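PDB 6MRO: methyl transferase from Methanosarcina acetivorans from Methanosarcina acetivorans, which probably transfers methyl groups from S-adenosylmethionine, and binds S-adenosylhomocysteine and calcium ions. Local coordinates for residues A[162-175]-A[182-194]. The protein carries 1 engineered substitution. Sequence-based numbering, arbitrary orientation.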
ATOM      1  N   PHE A 162       9.630   1.523  11.042  1.00 27.26           N
ATOM      2  CA  PHE A 162       8.617   2.574  11.122  1.00 28.74           C
ATOM      3  C   PHE A 162       8.531   3.274  12.478  1.00 30.48           C
ATOM      4  O   PHE A 162       7.929   4.352  12.554  1.00 34.31           O
ATOM      5  CB  PHE A 162       7.248   2.000  10.732  1.00 25.45           C
ATOM      6  CG  PHE A 162       7.165   1.629   9.276  1.00 24.54           C
ATOM      7  CD1 PHE A 162       7.250   0.303   8.871  1.00 23.44           C
ATOM      8  CD2 PHE A 162       7.043   2.611   8.315  1.00 21.43           C
ATOM      9  CE1 PHE A 162       7.203  -0.026   7.524  1.00 23.16           C
ATOM     10  CE2 PHE A 162       6.995   2.283   6.963  1.00 20.49           C
ATOM     11  CZ  PHE A 162       7.069   0.968   6.574  1.00 21.36           C
ATOM     12  N   SER A 163       9.100   2.697  13.539  0.50 28.14           N
ATOM     13  CA  SER A 163       9.125   3.390  14.826  0.50 29.51           C
ATOM     14  C   SER A 163       9.836   4.738  14.800  0.50 30.26           C
ATOM     15  O   SER A 163       9.394   5.642  15.534  0.50 32.19           O
ATOM     16  CB  SER A 163       9.764   2.501  15.900  0.50 31.40           C
ATOM     17  OG  SER A 163       8.835   1.570  16.415  0.50 32.97           O
ATOM     18  N   PRO A 164      10.932   4.942  14.059  1.00 30.74           N
ATOM     19  CA  PRO A 164      11.621   6.252  14.135  1.00 36.97           C
ATOM     20  C   PRO A 164      10.749   7.446  13.785  1.00 35.52           C
ATOM     21  O   PRO A 164      10.918   8.520  14.380  1.00 39.34           O
ATOM     22  CB  PRO A 164      12.776   6.101  13.139  1.00 37.93           C
ATOM     23  CG  PRO A 164      13.095   4.668  13.179  1.00 34.98           C
ATOM     24  CD  PRO A 164      11.766   3.976  13.305  1.00 30.44           C
ATOM     25  N   LEU A 165       9.824   7.299  12.837  1.00 29.81           N
ATOM     26  CA  LEU A 165       8.975   8.401  12.417  1.00 31.96           C
ATOM     27  C   LEU A 165       7.499   8.204  12.741  1.00 33.82           C
ATOM     28  O   LEU A 165       6.730   9.165  12.633  1.00 38.05           O
ATOM     29  CB  LEU A 165       9.130   8.646  10.908  1.00 31.27           C
ATOM     30  CG  LEU A 165      10.524   9.047  10.414  1.00 32.97           C
ATOM     31  CD1 LEU A 165      10.550   9.033   8.896  1.00 36.85           C
ATOM     32  CD2 LEU A 165      10.910  10.415  10.937  1.00 36.82           C
ATOM     33  N   PHE A 166       7.078   7.005  13.141  1.00 31.04           N
ATOM     34  CA  PHE A 166       5.664   6.714  13.339  1.00 28.51           C
ATOM     35  C   PHE A 166       5.414   6.129  14.716  1.00 32.66           C
ATOM     36  O   PHE A 166       6.297   5.510  15.325  1.00 33.64           O
ATOM     37  CB  PHE A 166       5.131   5.725  12.297  1.00 24.39           C
ATOM     38  CG  PHE A 166       5.205   6.231  10.886  1.00 24.54           C
ATOM     39  CD1 PHE A 166       6.367   6.092  10.150  1.00 23.74           C
ATOM     40  CD2 PHE A 166       4.115   6.863  10.302  1.00 23.43           C
ATOM     41  CE1 PHE A 166       6.443   6.573   8.855  1.00 23.17           C
ATOM     42  CE2 PHE A 166       4.190   7.339   9.011  1.00 23.80           C
ATOM     43  CZ  PHE A 166       5.345   7.183   8.284  1.00 25.01           C
ATOM     44  N   ASN A 167       4.189   6.313  15.194  1.00 29.54           N
ATOM     45  CA  ASN A 167       3.724   5.609  16.376  1.00 33.37           C
ATOM     46  C   ASN A 167       3.000   4.353  15.909  1.00 33.42           C
ATOM     47  O   ASN A 167       2.043   4.427  15.129  1.00 31.78           O
ATOM     48  CB  ASN A 167       2.821   6.494  17.230  1.00 39.56           C
ATOM     49  CG  ASN A 167       3.562   7.675  17.813  1.00 43.51           C
ATOM     50  OD1 ASN A 167       4.687   7.541  18.303  1.00 46.09           O
ATOM     51  ND2 ASN A 167       2.948   8.843  17.744  1.00 43.42           N
ATOM     52  N   ILE A 168       3.486   3.207  16.347  1.00 32.59           N
ATOM     53  CA  ILE A 168       2.938   1.937  15.898  1.00 27.60           C
ATOM     54  C   ILE A 168       1.750   1.614  16.790  1.00 26.42           C
ATOM     55  O   ILE A 168       1.876   1.603  18.024  1.00 27.29           O
ATOM     56  CB  ILE A 168       4.005   0.839  15.937  1.00 31.81           C
ATOM     57  CG1 ILE A 168       5.113   1.198  14.942  1.00 34.91           C
ATOM     58  CG2 ILE A 168       3.392  -0.512  15.591  1.00 33.27           C
ATOM     59  CD1 ILE A 168       6.279   0.259  14.950  1.00 39.03           C
ATOM     60  N   ILE A 169       0.589   1.406  16.179  1.00 24.65           N
ATOM     61  CA  ILE A 169      -0.605   1.061  16.942  1.00 25.21           C
ATOM     62  C   ILE A 169      -0.701  -0.444  17.135  1.00 27.77           C
ATOM     63  O   ILE A 169      -0.844  -0.931  18.263  1.00 28.30           O
ATOM     64  CB  ILE A 169      -1.864   1.634  16.257  1.00 30.12           C
ATOM     65  CG1 ILE A 169      -1.694   3.137  15.980  1.00 30.71           C
ATOM     66  CG2 ILE A 169      -3.099   1.373  17.112  1.00 33.03           C
ATOM     67  CD1 ILE A 169      -1.506   3.988  17.208  1.00 31.94           C
ATOM     68  N   TYR A 170      -0.565  -1.192  16.043  1.00 24.46           N
ATOM     69  CA  TYR A 170      -0.509  -2.641  16.109  1.00 24.60           C
ATOM     70  C   TYR A 170       0.190  -3.182  14.872  1.00 22.88           C
ATOM     71  O   TYR A 170       0.296  -2.503  13.844  1.00 21.82           O
ATOM     72  CB  TYR A 170      -1.905  -3.259  16.249  1.00 26.62           C
ATOM     73  CG  TYR A 170      -2.897  -2.986  15.123  1.00 26.21           C
ATOM     74  CD1 TYR A 170      -2.754  -3.577  13.856  1.00 25.77           C
ATOM     75  CD2 TYR A 170      -4.014  -2.196  15.353  1.00 24.20           C
ATOM     76  CE1 TYR A 170      -3.678  -3.347  12.856  1.00 25.36           C
ATOM     77  CE2 TYR A 170      -4.944  -1.953  14.352  1.00 28.89           C
ATOM     78  CZ  TYR A 170      -4.770  -2.527  13.109  1.00 27.36           C
ATOM     79  OH  TYR A 170      -5.697  -2.295  12.124  1.00 24.46           O
ATOM     80  N   ILE A 171       0.684  -4.410  14.997  1.00 25.68           N
ATOM     81  CA  ILE A 171       1.044  -5.259  13.863  1.00 24.91           C
ATOM     82  C   ILE A 171       0.261  -6.555  14.047  1.00 29.00           C
ATOM     83  O   ILE A 171       0.542  -7.329  14.974  1.00 29.90           O
ATOM     84  CB  ILE A 171       2.555  -5.525  13.791  1.00 27.16           C
ATOM     85  CG1 ILE A 171       3.339  -4.206  13.803  1.00 27.26           C
ATOM     86  CG2 ILE A 171       2.889  -6.349  12.552  1.00 25.81           C
ATOM     87  CD1 ILE A 171       4.830  -4.370  14.039  1.00 25.09           C
ATOM     88  N   LYS A 172      -0.721  -6.787  13.179  1.00 24.64           N
ATOM     89  CA  LYS A 172      -1.684  -7.870  13.314  1.00 24.78           C
ATOM     90  C   LYS A 172      -1.427  -8.957  12.278  1.00 23.53           C
ATOM     91  O   LYS A 172      -1.108  -8.663  11.121  1.00 24.10           O
ATOM     92  CB  LYS A 172      -3.118  -7.351  13.138  1.00 27.41           C
ATOM     93  CG  LYS A 172      -3.783  -6.924  14.422  1.00 37.33           C
ATOM     94  CD  LYS A 172      -5.185  -6.367  14.179  1.00 40.26           C
ATOM     95  CE  LYS A 172      -5.769  -5.865  15.492  1.00 46.16           C
ATOM     96  NZ  LYS A 172      -6.927  -4.953  15.315  1.00 47.01           N
ATOM     97  N   ASP A 173      -1.589 -10.208  12.690  1.00 25.34           N
ATOM     98  CA  ASP A 173      -1.623 -11.308  11.734  1.00 24.45           C
ATOM     99  C   ASP A 173      -2.879 -11.197  10.884  1.00 26.00           C
ATOM    100  O   ASP A 173      -3.989 -11.078  11.411  1.00 31.03           O
ATOM    101  CB  ASP A 173      -1.603 -12.657  12.452  1.00 30.32           C
ATOM    102  CG  ASP A 173      -0.265 -12.954  13.099  1.00 36.04           C
ATOM    103  OD1 ASP A 173      -0.191 -12.943  14.347  1.00 39.79           O
ATOM    104  OD2 ASP A 173       0.711 -13.208  12.359  1.00 36.43           O
ATOM    105  N   VAL A 174      -2.703 -11.213   9.567  1.00 23.04           N
ATOM    106  CA  VAL A 174      -3.832 -11.220   8.649  1.00 21.57           C
ATOM    107  C   VAL A 174      -3.528 -12.174   7.499  1.00 20.59           C
ATOM    108  O   VAL A 174      -2.566 -12.950   7.545  1.00 26.44           O
ATOM    109  CB  VAL A 174      -4.146  -9.804   8.125  1.00 23.52           C
ATOM    110  CG1 VAL A 174      -4.595  -8.877   9.261  1.00 27.28           C
ATOM    111  CG2 VAL A 174      -2.936  -9.226   7.388  1.00 22.45           C
ATOM    112  N   ILE A 175      -4.368 -12.146   6.478  1.00 21.91           N
ATOM    113  CA  ILE A 175      -4.210 -12.964   5.283  1.00 26.07           C
ATOM    114  C   ILE A 175      -3.986 -12.034   4.099  1.00 26.89           C
ATOM    115  O   ILE A 175      -4.527 -10.922   4.065  1.00 27.92           O
ATOM    116  CB  ILE A 175      -5.452 -13.854   5.075  1.00 30.48           C
ATOM    117  CG1 ILE A 175      -5.441 -15.012   6.070  1.00 35.32           C
ATOM    118  CG2 ILE A 175      -5.513 -14.383   3.655  1.00 34.35           C
ATOM    119  CD1 ILE A 175      -4.142 -15.761   6.086  1.00 38.68           C
ATOM    120  N   PRO A 182      -1.143 -21.315  -2.981  1.00 56.24           N
ATOM    121  CA  PRO A 182      -1.625 -20.931  -1.654  1.00 54.53           C
ATOM    122  C   PRO A 182      -2.198 -19.527  -1.759  1.00 55.37           C
ATOM    123  O   PRO A 182      -1.551 -18.549  -1.368  1.00 59.94           O
ATOM    124  CB  PRO A 182      -0.374 -21.001  -0.764  1.00 54.68           C
ATOM    125  CG  PRO A 182       0.739 -21.509  -1.642  1.00 55.11           C
ATOM    126  CD  PRO A 182       0.326 -21.249  -3.056  1.00 54.73           C
ATOM    127  N   GLY A 183      -3.405 -19.424  -2.326  1.00 50.62           N
ATOM    128  CA  GLY A 183      -4.053 -18.146  -2.578  1.00 44.99           C
ATOM    129  C   GLY A 183      -4.253 -17.298  -1.344  1.00 42.35           C
ATOM    130  O   GLY A 183      -4.718 -16.159  -1.463  1.00 40.49           O
ATOM    131  N   ARG A 184      -3.933 -17.829  -0.171  1.00 41.78           N
ATOM    132  CA  ARG A 184      -3.978 -17.099   1.088  1.00 44.09           C
ATOM    133  C   ARG A 184      -2.617 -17.271   1.747  1.00 42.30           C
ATOM    134  O   ARG A 184      -2.229 -18.390   2.103  1.00 43.71           O
ATOM    135  CB  ARG A 184      -5.111 -17.612   1.975  1.00 49.02           C
ATOM    136  CG  ARG A 184      -6.503 -17.337   1.414  1.00 53.04           C
ATOM    137  CD  ARG A 184      -7.394 -18.539   1.637  1.00 61.85           C
ATOM    138  NE  ARG A 184      -8.794 -18.174   1.843  1.00 65.40           N
ATOM    139  CZ  ARG A 184      -9.827 -18.782   1.268  1.00 65.23           C
ATOM    140  NH1 ARG A 184      -9.628 -19.807   0.451  1.00 64.36           N
ATOM    141  NH2 ARG A 184     -11.064 -18.373   1.530  1.00 64.46           N
ATOM    142  N   ARG A 185      -1.885 -16.170   1.866  1.00 36.83           N
ATOM    143  CA  ARG A 185      -0.543 -16.148   2.429  1.00 37.20           C
ATOM    144  C   ARG A 185      -0.593 -15.458   3.785  1.00 28.95           C
ATOM    145  O   ARG A 185      -1.318 -14.472   3.952  1.00 26.53           O
ATOM    146  CB  ARG A 185       0.420 -15.398   1.506  1.00 42.49           C
ATOM    147  CG  ARG A 185       0.617 -16.029   0.137  1.00 48.72           C
ATOM    148  CD  ARG A 185       1.858 -16.900   0.109  1.00 52.01           C
ATOM    149  NE  ARG A 185       2.949 -16.350   0.920  1.00 56.33           N
ATOM    150  CZ  ARG A 185       4.070 -15.834   0.422  1.00 55.77           C
ATOM    151  NH1 ARG A 185       5.010 -15.371   1.236  1.00 57.00           N
ATOM    152  NH2 ARG A 185       4.255 -15.780  -0.892  1.00 52.71           N
ATOM    153  N   GLN A 186       0.169 -15.975   4.749  1.00 25.10           N
ATOM    154  CA  GLN A 186       0.239 -15.331   6.058  1.00 23.71           C
ATOM    155  C   GLN A 186       0.874 -13.954   5.926  1.00 23.56           C
ATOM    156  O   GLN A 186       1.886 -13.774   5.245  1.00 23.76           O
ATOM    157  CB  GLN A 186       1.045 -16.176   7.047  1.00 22.60           C
ATOM    158  CG  GLN A 186       0.299 -17.396   7.565  1.00 29.48           C
ATOM    159  CD  GLN A 186       1.068 -18.097   8.648  1.00 36.54           C
ATOM    160  OE1 GLN A 186       2.269 -17.867   8.814  1.00 41.69           O
ATOM    161  NE2 GLN A 186       0.388 -18.965   9.399  1.00 34.16           N
ATOM    162  N   ALA A 187       0.285 -12.979   6.602  1.00 19.75           N
ATOM    163  CA  ALA A 187       0.634 -11.590   6.357  1.00 18.84           C
ATOM    164  C   ALA A 187       0.579 -10.810   7.666  1.00 20.85           C
ATOM    165  O   ALA A 187       0.035 -11.276   8.676  1.00 21.43           O
ATOM    166  CB  ALA A 187      -0.303 -10.969   5.311  1.00 17.99           C
ATOM    167  N   TYR A 188       1.173  -9.615   7.634  1.00 18.83           N
ATOM    168  CA  TYR A 188       1.088  -8.634   8.707  1.00 22.47           C
ATOM    169  C   TYR A 188       0.360  -7.390   8.224  1.00 22.21           C
ATOM    170  O   TYR A 188       0.565  -6.940   7.091  1.00 20.55           O
ATOM    171  CB  TYR A 188       2.474  -8.216   9.204  1.00 20.54           C
ATOM    172  CG  TYR A 188       3.099  -9.177  10.174  1.00 20.63           C
ATOM    173  CD1 TYR A 188       2.333  -9.809  11.142  1.00 24.27           C
ATOM    174  CD2 TYR A 188       4.467  -9.456  10.124  1.00 21.37           C
ATOM    175  CE1 TYR A 188       2.906 -10.688  12.040  1.00 24.09           C
ATOM    176  CE2 TYR A 188       5.049 -10.332  11.016  1.00 22.77           C
ATOM    177  CZ  TYR A 188       4.259 -10.950  11.972  1.00 26.29           C
ATOM    178  OH  TYR A 188       4.835 -11.836  12.860  1.00 26.49           O
ATOM    179  N   LEU A 189      -0.467  -6.813   9.095  1.00 19.44           N
ATOM    180  CA  LEU A 189      -1.064  -5.504   8.854  1.00 17.95           C
ATOM    181  C   LEU A 189      -0.568  -4.550   9.932  1.00 25.30           C
ATOM    182  O   LEU A 189      -0.828  -4.758  11.125  1.00 23.35           O
ATOM    183  CB  LEU A 189      -2.588  -5.566   8.858  1.00 18.01           C
ATOM    184  CG  LEU A 189      -3.251  -4.204   8.613  1.00 23.04           C
ATOM    185  CD1 LEU A 189      -3.121  -3.803   7.148  1.00 20.75           C
ATOM    186  CD2 LEU A 189      -4.707  -4.227   9.059  1.00 28.40           C
ATOM    187  N   LEU A 190       0.167  -3.533   9.509  1.00 18.22           N
ATOM    188  CA  LEU A 190       0.626  -2.480  10.392  1.00 20.54           C
ATOM    189  C   LEU A 190      -0.370  -1.330  10.374  1.00 19.58           C
ATOM    190  O   LEU A 190      -0.763  -0.850   9.299  1.00 19.95           O
ATOM    191  CB  LEU A 190       2.010  -1.995   9.960  1.00 18.93           C
ATOM    192  CG  LEU A 190       2.430  -0.609  10.456  1.00 19.54           C
ATOM    193  CD1 LEU A 190       2.739  -0.657  11.955  1.00 26.04           C
ATOM    194  CD2 LEU A 190       3.649  -0.155   9.655  1.00 19.52           C
ATOM    195  N   SER A 191      -0.762  -0.882  11.560  1.00 19.60           N
ATOM    196  CA  SER A 191      -1.465   0.379  11.740  1.00 20.98           C
ATOM    197  C   SER A 191      -0.515   1.325  12.456  1.00 24.74           C
ATOM    198  O   SER A 191      -0.039   1.018  13.557  1.00 22.00           O
ATOM    199  CB  SER A 191      -2.753   0.193  12.539  1.00 22.86           C
ATOM    200  OG  SER A 191      -3.333   1.449  12.874  1.00 21.63           O
ATOM    201  N   ALA A 192      -0.214   2.453  11.820  1.00 20.39           N
ATOM    202  CA  ALA A 192       0.707   3.417  12.396  1.00 23.13           C
ATOM    203  C   ALA A 192       0.130   4.815  12.228  1.00 21.78           C
ATOM    204  O   ALA A 192      -0.749   5.043  11.393  1.00 23.76           O
ATOM    205  CB  ALA A 192       2.090   3.300  11.747  1.00 27.28           C
ATOM    206  N   THR A 193       0.613   5.751  13.049  1.00 23.24           N
ATOM    207  CA  THR A 193       0.164   7.143  12.977  1.00 29.26           C
ATOM    208  C   THR A 193       1.358   8.085  12.953  1.00 31.11           C
ATOM    209  O   THR A 193       2.405   7.810  13.540  1.00 31.03           O
ATOM    210  CB  THR A 193      -0.763   7.523  14.150  1.00 33.70           C
ATOM    211  OG1 THR A 193       0.008   7.707  15.344  1.00 41.16           O
ATOM    212  CG2 THR A 193      -1.824   6.451  14.376  1.00 25.73           C
ATOM    213  N   LYS A 194       1.188   9.215  12.273  1.00 36.97           N
ATOM    214  CA  LYS A 194       2.275  10.175  12.124  1.00 39.56           C
ATOM    215  C   LYS A 194       2.679  10.801  13.457  1.00 49.10           C
ATOM    216  O   LYS A 194       1.864  11.406  14.142  1.00 56.79           O
ATOM    217  CB  LYS A 194       1.883  11.271  11.129  1.00 35.30           C
ATOM    218  CG  LYS A 194       2.882  12.405  11.037  1.00 36.07           C
ATOM    219  CD  LYS A 194       2.675  13.237   9.769  1.00 34.62           C
ATOM    220  CE  LYS A 194       3.765  14.278   9.634  1.00 35.44           C
ATOM    221  NZ  LYS A 194       3.740  14.969   8.315  1.00 38.10           N
ATOM    222  OXT LYS A 194       3.835  10.719  13.877  1.00 53.29           O
TER
HETATM  223  O   HOH W   1       1.008 -13.571   9.777  1.00 32.19           O
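Tyr-170 lies with its ring over Ser-191, in the antiparallel beta hairpin of strands 167-177 and 184-193 that ends the Rossmann-like sheet of this probable class I methyltransferase; strand 184-193 is the inner arm, running beside strand 132-139, and 167-177 is the outermost. The hairpin illustrates how a classic beta bulge resets the fit of side chains. Ile-169 and Tyr-170 both face Ser-191, whose carbonyl O accepts a bond from Ile-169 N at 2.7 Å and a weak one from Tyr-170 N at 3.4 Å. Within the bulge, Tyr-170 turns CG between its own N and carbonyl carbon (chi1 61°), which lays the ring flat over its neighbour: Ser-191 CB sits 3.5 Å from the ring centroid, a CH-pi contact, while CD of Lys-172 lies over the opposite face, toward the ring's rim. Leu-189 CD2 packs at the phenol end, 3.8 Å from Tyr-170 OH, which bonds to Glu-30. A glycine in place of Tyr-170 would probably leave Ser-191 CB and Leu-189 CD2 without their cover and Glu-30 without this hydroxyl. On the same face, Val-174 pushes its two methyls against Ala-187 CB and Leu-189 CB.

On the other face, toward helix 155-162, Leu-190 sits forked between two neighbours: CD1 meets Ile-168 CG2 at 3.7 Å, and CD2 rests over the face of the Phe-162 ring, 4.1 Å from its centroid. Ile-171 CG2 is the bump set on the face of the Tyr-188 ring, while Ile-158 packs against both residues. Alongside lies Asp-173, its carboxylate plane 41° from that ring and its OD2 also salt-bridged to Lys-142. One water donates to both strands, reaching Asp-173 OD2 at 2.6 Å and Ala-187 O at 2.7 Å.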